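Local coordinates for protein acetylene hydratase Ahy (Pelobacter acetylenicus, PDB 2E7Z) that catalyses the hydration of acetylene to acetaldehyde, using a tungsten-bis(molybdopterin guanine dinucleotide) cofactor and a [4Fe-4S] cluster, at residues Asn141-His146 / Gly151-Ala156; Val145-His150 / Glu370-Val375. All coordinates share one frame; numbering follows the deposited sequence.

Contact 1 (Asn141-His146 / Gly151-Ala156); sequences NTAGVH and GSYSFA
Two first torsions set up the meeting of H146 and Y153: H146 turns CG away from its own carbonyl carbon (chi1 -78°), which carries the imidazole off the helix, while Y153 holds CG anti to its backbone N (chi1 176°), laying the phenol back along the helix toward T142. At the heart of the contact, ND1 of H146 accepts the backbone N-H of S154 at 3.0 Å, nearly straight at 161° although the donor sits somewhat out of the ring plane. Y153 CD1 lies over one imidazole face, displaced toward the rim and 3.6 Å from H146 ND1; the two rings meet obliquely. Farther along the phenol, CE1 comes to 4.0 Å from T142 CB, and nearer the backbone Y153 CB packs against A143 CB at 3.9 Å. S154 OG stands 3.3 Å from H146 CE1, but its hydrogen bond goes to E322. With H146 replaced by an alanine, the S154 amide would probably lose its acceptor and a gap would open beside the Y153 phenol. The whole interface is buried, and T142, bonded through OG1 to D295, is about 9 Å from the tungsten ion, measured from its side chain. The arrangement is a helix-to-strand connection: after helix 140-150 the chain turns at G151, whose phi is positive, crosses the side of the helix and enters strand 154-156, which pairs antiparallel with strand 322-324.

Contact 2 (Val145-His150 / Glu370-Val375); sequences VHRVTH and EPSERV
R147 reaches S372 with a single guanidinium nitrogen: S372 OG lies at the edge of the guanidinium, near its plane, 3.1 Å from R147 NH2, in a weak hydrogen bond bent to 131°. A water adds a second route, lying in the guanidinium plane where it accepts from R147 NE at 2.9 Å and donates to S372 OG at 3.3 Å. In the next shell, S372 OG is bonded to the carbonyl oxygen of L368, one turn back, which helps fix the hydroxyl at this position. The arginine chain bends at chi3 (69°), turning the guanidinium toward the serine, and its side chain also packs on L368 and N383. Farther out, within the helix carrying R147, the V145 carbonyl oxygen takes two bonds from T149, one from OG1 and one from the backbone N, on opposite sides of the carbonyl plane; OG1 is also bonded to R305. Only 54 Å² is buried between the segments, and their nearest CA atoms, those of R147 and S372, are 9.5 Å apart. This is a polar, water-bridged tie between helices 140-150 and 369-376, two parts of the chain far apart in sequence, rather than a knobs-into-holes interface.

How the contacts relate
Helix 140-150 serves both contacts, whose centres are 10 Å apart and whose segments overlap at V145 and H146, although H146 takes part in contact 1 alone. Contact 1 is local in sequence, joining the helix to the chain that directly follows it; contact 2 spans some 220 residues to helix 369-376, so the same helix takes part in short-range and long-range connections. They also touch directly, the backbone N of S152 packing against R147 CG at 3.7 Å. Contact 1 lies deeper, about 13 Å from the centre of the chain against about 21 Å for contact 2. Helix 140-150 thus joins surroundings near the tungsten cofactor to an outer helix within the molybdopterin oxidoreductase family region.

Contact 1 (Asn141-His146 / Gly151-Ala156)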
loop_
_atom_site.group_PDB
_atom_site.type_symbol
_atom_site.label_atom_id
_atom_site.label_comp_id
_atom_site.label_asym_id
_atom_site.label_seq_id
_atom_site.Cartn_x
_atom_site.Cartn_y
_atom_site.Cartn_z
ATOM N N ASN A 141 -2.902 -3.964 5.259
ATOM C CA ASN A 141 -3.968 -4.937 5.528
ATOM C C ASN A 141 -3.434 -6.364 5.354
ATOM O O ASN A 141 -3.706 -7.253 6.189
ATOM C CB ASN A 141 -5.144 -4.681 4.575
ATOM C CG ASN A 141 -4.781 -4.959 3.153
ATOM O OD1 ASN A 141 -3.938 -4.268 2.585
ATOM N ND2 ASN A 141 -5.349 -6.032 2.581
ATOM N N THR A 142 -2.662 -6.579 4.292
ATOM C CA THR A 142 -2.187 -7.934 3.975
ATOM C C THR A 142 -1.377 -8.464 5.131
ATOM O O THR A 142 -1.498 -9.617 5.512
ATOM C CB THR A 142 -1.272 -7.921 2.730
ATOM O OG1 THR A 142 -1.648 -6.874 1.822
ATOM C CG2 THR A 142 -1.318 -9.278 2.034
ATOM N N ALA A 143 -0.519 -7.627 5.695
ATOM C CA ALA A 143 0.282 -8.047 6.828
ATOM C C ALA A 143 -0.587 -8.484 8.006
ATOM O O ALA A 143 -0.267 -9.467 8.659
ATOM C CB ALA A 143 1.273 -6.938 7.240
ATOM N N GLY A 144 -1.696 -7.786 8.265
ATOM C CA GLY A 144 -2.623 -8.233 9.323
ATOM C C GLY A 144 -3.154 -9.646 9.081
ATOM O O GLY A 144 -3.191 -10.479 9.997
ATOM N N VAL A 145 -3.563 -9.912 7.843
ATOM C CA VAL A 145 -4.087 -11.230 7.484
ATOM C C VAL A 145 -2.987 -12.295 7.596
ATOM O O VAL A 145 -3.207 -13.387 8.127
ATOM C CB VAL A 145 -4.739 -11.249 6.101
ATOM C CG1 VAL A 145 -5.255 -12.659 5.784
ATOM C CG2 VAL A 145 -5.915 -10.269 6.031
ATOM N N HIS A 146 -1.797 -11.972 7.092
ATOM C CA HIS A 146 -0.665 -12.904 7.228
ATOM C C HIS A 146 -0.363 -13.180 8.682
ATOM O O HIS A 146 -0.053 -14.304 9.064
ATOM C CB HIS A 146 0.596 -12.331 6.589
ATOM C CG HIS A 146 0.638 -12.441 5.102
ATOM N ND1 HIS A 146 1.794 -12.763 4.420
ATOM C CD2 HIS A 146 -0.306 -12.207 4.159
ATOM C CE1 HIS A 146 1.551 -12.748 3.122
ATOM N NE2 HIS A 146 0.283 -12.409 2.938
ATOM N N GLY A 151 1.677 -15.312 11.662
ATOM C CA GLY A 151 2.436 -14.492 12.597
ATOM C C GLY A 151 3.296 -13.357 12.056
ATOM O O GLY A 151 3.828 -12.557 12.827
ATOM N N SER A 152 3.447 -13.320 10.740
ATOM C CA SER A 152 4.352 -12.381 10.080
ATOM C C SER A 152 4.104 -12.419 8.584
ATOM O O SER A 152 3.843 -13.497 8.013
ATOM C CB SER A 152 5.794 -12.801 10.362
ATOM O OG SER A 152 6.707 -11.825 9.902
ATOM N N TYR A 153 4.208 -11.251 7.953
ATOM C CA TYR A 153 4.035 -11.077 6.521
ATOM C C TYR A 153 5.138 -11.801 5.748
ATOM O O TYR A 153 6.314 -11.730 6.125
ATOM C CB TYR A 153 3.993 -9.572 6.222
ATOM C CG TYR A 153 3.901 -9.168 4.778
ATOM C CD1 TYR A 153 2.697 -9.261 4.059
ATOM C CD2 TYR A 153 5.024 -8.658 4.120
ATOM C CE1 TYR A 153 2.645 -8.844 2.718
ATOM C CE2 TYR A 153 4.980 -8.254 2.799
ATOM C CZ TYR A 153 3.798 -8.339 2.094
ATOM O OH TYR A 153 3.789 -7.919 0.789
ATOM N N SER A 154 4.759 -12.535 4.698
ATOM C CA SER A 154 5.728 -13.352 3.973
ATOM C C SER A 154 6.233 -12.655 2.717
ATOM O O SER A 154 5.597 -11.704 2.203
ATOM C CB SER A 154 5.166 -14.748 3.646
ATOM O OG SER A 154 4.199 -14.704 2.610
ATOM N N PHE A 155 7.384 -13.149 2.246
ATOM C CA PHE A 155 8.084 -12.632 1.086
ATOM C C PHE A 155 8.419 -13.774 0.143
ATOM O O PHE A 155 9.103 -14.722 0.534
ATOM C CB PHE A 155 9.373 -11.922 1.515
ATOM C CG PHE A 155 9.118 -10.751 2.409
ATOM C CD1 PHE A 155 8.971 -9.479 1.866
ATOM C CD2 PHE A 155 8.984 -10.919 3.783
ATOM C CE1 PHE A 155 8.693 -8.379 2.693
ATOM C CE2 PHE A 155 8.705 -9.835 4.614
ATOM C CZ PHE A 155 8.554 -8.566 4.061
ATOM N N ALA A 156 8.009 -13.641 -1.116
ATOM C CA ALA A 156 8.287 -14.647 -2.149
ATOM C C ALA A 156 9.642 -14.458 -2.861
ATOM O O ALA A 156 10.039 -13.338 -3.190
ATOM C CB ALA A 156 7.151 -14.685 -3.153
#

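Contact 2 (Val145-His150 / Glu370-Val375)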
loop_
_atom_site.group_PDB
_atom_site.type_symbol
_atom_site.label_atom_id
_atom_site.label_comp_id
_atom_site.label_asym_id
_atom_site.label_seq_id
_atom_site.Cartn_x
_atom_site.Cartn_y
_atom_site.Cartn_z
ATOM N N VAL A 145 -3.563 -9.912 7.843
ATOM C CA VAL A 145 -4.087 -11.230 7.484
ATOM C C VAL A 145 -2.987 -12.295 7.596
ATOM O O VAL A 145 -3.207 -13.387 8.127
ATOM C CB VAL A 145 -4.739 -11.249 6.101
ATOM C CG1 VAL A 145 -5.255 -12.659 5.784
ATOM C CG2 VAL A 145 -5.915 -10.269 6.031
ATOM N N HIS A 146 -1.797 -11.972 7.092
ATOM C CA HIS A 146 -0.665 -12.904 7.228
ATOM C C HIS A 146 -0.363 -13.180 8.682
ATOM O O HIS A 146 -0.053 -14.304 9.064
ATOM C CB HIS A 146 0.596 -12.331 6.589
ATOM C CG HIS A 146 0.638 -12.441 5.102
ATOM N ND1 HIS A 146 1.794 -12.763 4.420
ATOM C CD2 HIS A 146 -0.306 -12.207 4.159
ATOM C CE1 HIS A 146 1.551 -12.748 3.122
ATOM N NE2 HIS A 146 0.283 -12.409 2.938
ATOM N N ARG A 147 -0.479 -12.160 9.520
ATOM C CA ARG A 147 -0.145 -12.309 10.927
ATOM C C ARG A 147 -1.103 -13.203 11.693
ATOM O O ARG A 147 -0.680 -14.039 12.504
ATOM C CB ARG A 147 -0.039 -10.955 11.566
ATOM C CG ARG A 147 1.262 -10.316 11.171
ATOM C CD ARG A 147 1.438 -9.056 11.891
ATOM N NE ARG A 147 1.658 -9.275 13.319
ATOM C CZ ARG A 147 1.651 -8.311 14.224
ATOM N NH1 ARG A 147 1.451 -7.029 13.833
ATOM N NH2 ARG A 147 1.882 -8.632 15.496
ATOM N N VAL A 148 -2.392 -13.086 11.419
ATOM C CA VAL A 148 -3.325 -14.011 12.087
ATOM C C VAL A 148 -3.152 -15.451 11.597
ATOM O O VAL A 148 -3.486 -16.416 12.314
ATOM C CB VAL A 148 -4.812 -13.583 11.977
ATOM C CG1 VAL A 148 -4.993 -12.168 12.520
ATOM C CG2 VAL A 148 -5.354 -13.718 10.548
ATOM N N THR A 149 -2.625 -15.604 10.382
ATOM C CA THR A 149 -2.472 -16.928 9.783
ATOM C C THR A 149 -1.139 -17.554 10.178
ATOM O O THR A 149 -1.094 -18.729 10.546
ATOM C CB THR A 149 -2.592 -16.883 8.245
ATOM O OG1 THR A 149 -3.804 -16.221 7.856
ATOM C CG2 THR A 149 -2.591 -18.302 7.664
ATOM N N HIS A 150 -0.052 -16.775 10.097
ATOM C CA HIS A 150 1.282 -17.325 10.375
ATOM C C HIS A 150 2.233 -16.320 10.994
ATOM O O HIS A 150 3.455 -16.470 10.878
ATOM C CB HIS A 150 1.908 -17.970 9.131
ATOM C CG HIS A 150 1.781 -17.141 7.900
ATOM N ND1 HIS A 150 2.537 -16.006 7.685
ATOM C CD2 HIS A 150 0.966 -17.258 6.826
ATOM C CE1 HIS A 150 2.201 -15.473 6.524
ATOM N NE2 HIS A 150 1.255 -16.218 5.980
ATOM N N GLU A 370 1.277 -11.402 22.779
ATOM C CA GLU A 370 2.108 -12.376 23.479
ATOM C C GLU A 370 2.903 -13.260 22.513
ATOM O O GLU A 370 4.093 -13.496 22.736
ATOM C CB GLU A 370 1.272 -13.212 24.461
ATOM C CG GLU A 370 0.629 -12.380 25.573
ATOM C CD GLU A 370 1.613 -11.439 26.264
ATOM O OE1 GLU A 370 2.582 -11.949 26.874
ATOM O OE2 GLU A 370 1.422 -10.197 26.187
ATOM N N PRO A 371 2.252 -13.767 21.451
ATOM C CA PRO A 371 2.968 -14.536 20.428
ATOM C C PRO A 371 4.116 -13.771 19.770
ATOM O O PRO A 371 5.190 -14.327 19.534
ATOM C CB PRO A 371 1.872 -14.866 19.420
ATOM C CG PRO A 371 0.604 -14.888 20.248
ATOM C CD PRO A 371 0.789 -13.782 21.227
ATOM N N SER A 372 3.890 -12.490 19.472
ATOM C CA SER A 372 4.946 -11.630 18.918
ATOM C C SER A 372 6.112 -11.408 19.904
ATOM O O SER A 372 7.288 -11.385 19.488
ATOM C CB SER A 372 4.351 -10.291 18.448
ATOM O OG SER A 372 3.430 -10.507 17.403
ATOM N N GLU A 373 5.807 -11.191 21.181
ATOM C CA GLU A 373 6.842 -11.068 22.211
ATOM C C GLU A 373 7.660 -12.352 22.243
ATOM O O GLU A 373 8.877 -12.338 22.381
ATOM C CB GLU A 373 6.218 -10.822 23.598
ATOM C CG GLU A 373 7.241 -10.506 24.713
ATOM C CD GLU A 373 6.620 -9.945 26.000
ATOM O OE1 GLU A 373 5.761 -9.032 25.938
ATOM O OE2 GLU A 373 7.002 -10.436 27.095
ATOM N N ARG A 374 6.957 -13.472 22.116
ATOM C CA ARG A 374 7.592 -14.784 22.255
ATOM C C ARG A 374 8.564 -15.052 21.108
ATOM O O ARG A 374 9.713 -15.471 21.331
ATOM C CB ARG A 374 6.515 -15.879 22.337
ATOM C CG ARG A 374 7.074 -17.313 22.478
ATOM C CD ARG A 374 5.950 -18.354 22.389
ATOM N NE ARG A 374 5.390 -18.583 21.046
ATOM C CZ ARG A 374 5.986 -19.305 20.093
ATOM N NH1 ARG A 374 7.179 -19.848 20.324
ATOM N NH2 ARG A 374 5.404 -19.492 18.910
ATOM N N VAL A 375 8.115 -14.775 19.884
ATOM C CA VAL A 375 8.845 -15.175 18.691
ATOM C C VAL A 375 9.835 -14.084 18.244
ATOM O O VAL A 375 10.968 -14.384 17.824
ATOM C CB VAL A 375 7.863 -15.507 17.535
ATOM C CG1 VAL A 375 8.613 -15.690 16.185
ATOM C CG2 VAL A 375 7.001 -16.738 17.914
HETATM O O HOH W 1 1.951 -11.804 14.798
#